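Local coordinates for protein biuret hydrolase (Pseudomonas sp., PDB 6C62) that hydrolyses 1-carboxybiuret to urea-1,3-dicarboxylate and ammonia in the degradation of atrazine, at residues A[191-196]-A[221-226]. Numbering follows the deposited sequence.
Sequences FGRLSR and LAYDAM
R193 reaches from the loop segment 191-196 to the phenol end of Y223 on helix 216-226. From CB the chain runs to CG, placed anti to the backbone N (chi1 174°); R193 CG lies in the plane of the tyrosine ring at its edge, 3.8 Å from Y223 CE1. A bend at chi2 brings R193 CD to 3.5 Å from Y223 OH, and a second bend at chi3 carries NE on. Together they turn one face of the guanidinium to Y223 OH, which stands off it toward the rim; the guanidinium and tyrosine ring planes are 81° apart. R193 NE is 3.0 Å from Y223 OH, but the angle is too poor for a hydrogen bond. NE finds its bond elsewhere, as do NH1, in a salt bridge to E437, and NH2, hydrogen-bonded to Q242. In this amidase-family fold the loop leaves strand 185-188 of the large mixed sheet, and the last turns of helix 216-226, which follows strand 208-213, pack against this loop. Next along the loop, L194 CD1 meets M226 CE at 4.0 Å, while L194 CD2 rests 3.7 Å from M226 O and also approaches the tyrosine ring obliquely. M226 also packs on L103 and L107 of helix 102-109. One water bridges the backbones, accepting from S195 N at 3.1 Å and donating to M226 O at 2.8 Å; R106 NH1 also bonds to that carbonyl oxygen.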
loop_
_atom_site.group_PDB
_atom_site.type_symbol
_atom_site.label_atom_id
_atom_site.label_comp_id
_atom_site.label_asym_id
_atom_site.label_seq_id
_atom_site.Cartn_x
_atom_site.Cartn_y
_atom_site.Cartn_z
ATOM N N PHE A 191 9.423 -4.511 -11.669
ATOM C CA PHE A 191 8.075 -4.533 -11.122
ATOM C C PHE A 191 7.261 -3.377 -11.727
ATOM O O PHE A 191 7.680 -2.208 -11.698
ATOM C CB PHE A 191 8.108 -4.408 -9.600
ATOM C CG PHE A 191 6.770 -4.621 -8.957
ATOM C CD1 PHE A 191 6.277 -5.908 -8.732
ATOM C CD2 PHE A 191 5.950 -3.559 -8.754
ATOM C CE1 PHE A 191 5.010 -6.117 -8.231
ATOM C CE2 PHE A 191 4.640 -3.735 -8.269
ATOM C CZ PHE A 191 4.165 -5.048 -8.018
ATOM N N GLY A 192 6.112 -3.685 -12.286
ATOM C CA GLY A 192 5.223 -2.705 -12.908
ATOM C C GLY A 192 5.475 -2.430 -14.358
ATOM O O GLY A 192 4.807 -1.569 -14.921
ATOM N N ARG A 193 6.390 -3.150 -14.992
ATOM C CA ARG A 193 6.628 -2.994 -16.410
ATOM C C ARG A 193 5.547 -3.632 -17.303
ATOM O O ARG A 193 5.070 -3.029 -18.254
ATOM C CB ARG A 193 8.013 -3.591 -16.744
ATOM C CG ARG A 193 8.372 -3.631 -18.208
ATOM C CD ARG A 193 8.656 -2.273 -18.815
ATOM N NE ARG A 193 10.010 -1.828 -18.471
ATOM C CZ ARG A 193 10.574 -0.703 -18.940
ATOM N NH1 ARG A 193 11.817 -0.399 -18.604
ATOM N NH2 ARG A 193 9.896 0.125 -19.677
ATOM N N LEU A 194 5.284 -4.927 -17.053
ATOM C CA LEU A 194 4.400 -5.716 -17.876
ATOM C C LEU A 194 3.058 -5.963 -17.172
ATOM O O LEU A 194 2.992 -6.321 -15.971
ATOM C CB LEU A 194 5.059 -7.030 -18.259
ATOM C CG LEU A 194 6.281 -7.043 -19.114
ATOM C CD1 LEU A 194 6.600 -8.461 -19.554
ATOM C CD2 LEU A 194 6.122 -6.183 -20.375
ATOM N N SER A 195 1.988 -5.758 -17.938
ATOM C CA SER A 195 0.611 -5.803 -17.399
ATOM C C SER A 195 0.288 -7.169 -16.832
ATOM O O SER A 195 0.578 -8.219 -17.470
ATOM C CB SER A 195 -0.399 -5.505 -18.481
ATOM O OG SER A 195 -1.714 -5.696 -17.949
ATOM N N ARG A 196 -0.311 -7.172 -15.673
ATOM C CA ARG A 196 -0.676 -8.425 -15.002
ATOM C C ARG A 196 -2.156 -8.787 -15.255
ATOM O O ARG A 196 -2.633 -9.772 -14.749
ATOM C CB ARG A 196 -0.439 -8.288 -13.488
ATOM C CG ARG A 196 1.012 -8.090 -13.196
ATOM C CD ARG A 196 1.370 -8.063 -11.712
ATOM N NE ARG A 196 0.510 -7.229 -10.869
ATOM C CZ ARG A 196 0.724 -7.018 -9.577
ATOM N NH1 ARG A 196 1.795 -7.544 -8.958
ATOM N NH2 ARG A 196 -0.101 -6.278 -8.894
ATOM N N LEU A 221 12.882 -9.902 -28.011
ATOM C CA LEU A 221 11.764 -9.801 -28.981
ATOM C C LEU A 221 10.420 -9.940 -28.267
ATOM O O LEU A 221 9.504 -9.195 -28.572
ATOM C CB LEU A 221 11.829 -10.900 -30.085
ATOM C CG LEU A 221 12.951 -10.692 -31.104
ATOM C CD1 LEU A 221 13.271 -11.991 -31.769
ATOM C CD2 LEU A 221 12.593 -9.670 -32.135
ATOM N N ALA A 222 10.333 -10.891 -27.320
ATOM C CA ALA A 222 9.063 -11.162 -26.630
ATOM C C ALA A 222 8.745 -10.004 -25.685
ATOM O O ALA A 222 7.627 -9.517 -25.626
ATOM C CB ALA A 222 9.170 -12.468 -25.888
ATOM N N TYR A 223 9.767 -9.572 -24.949
ATOM C CA TYR A 223 9.667 -8.396 -24.069
ATOM C C TYR A 223 9.196 -7.161 -24.844
ATOM O O TYR A 223 8.223 -6.531 -24.460
ATOM C CB TYR A 223 10.991 -8.160 -23.375
ATOM C CG TYR A 223 11.138 -6.868 -22.628
ATOM C CD1 TYR A 223 10.233 -6.501 -21.662
ATOM C CD2 TYR A 223 12.176 -5.994 -22.913
ATOM C CE1 TYR A 223 10.368 -5.284 -20.967
ATOM C CE2 TYR A 223 12.379 -4.828 -22.197
ATOM C CZ TYR A 223 11.426 -4.456 -21.235
ATOM O OH TYR A 223 11.550 -3.279 -20.576
ATOM N N ASP A 224 9.820 -6.845 -25.963
ATOM C CA ASP A 224 9.333 -5.684 -26.786
ATOM C C ASP A 224 7.883 -5.797 -27.258
ATOM O O ASP A 224 7.101 -4.858 -27.101
ATOM C CB ASP A 224 10.247 -5.403 -27.968
ATOM C CG ASP A 224 11.590 -4.731 -27.535
ATOM O OD1 ASP A 224 11.886 -4.600 -26.261
ATOM O OD2 ASP A 224 12.379 -4.389 -28.481
ATOM N N ALA A 225 7.491 -6.989 -27.669
ATOM C CA ALA A 225 6.116 -7.249 -28.066
ATOM C C ALA A 225 5.085 -7.045 -26.949
ATOM O O ALA A 225 3.942 -6.609 -27.228
ATOM C CB ALA A 225 6.018 -8.676 -28.632
ATOM N N MET A 226 5.493 -7.345 -25.719
ATOM C CA MET A 226 4.605 -7.326 -24.559
ATOM C C MET A 226 4.501 -5.945 -23.814
ATOM O O MET A 226 3.600 -5.694 -23.046
ATOM C CB MET A 226 5.103 -8.397 -23.593
ATOM C CG MET A 226 4.797 -9.770 -24.114
ATOM S SD MET A 226 5.025 -11.050 -22.831
ATOM C CE MET A 226 6.792 -11.031 -22.651
HETATM O O HOH W 1 2.804 -4.558 -20.635
#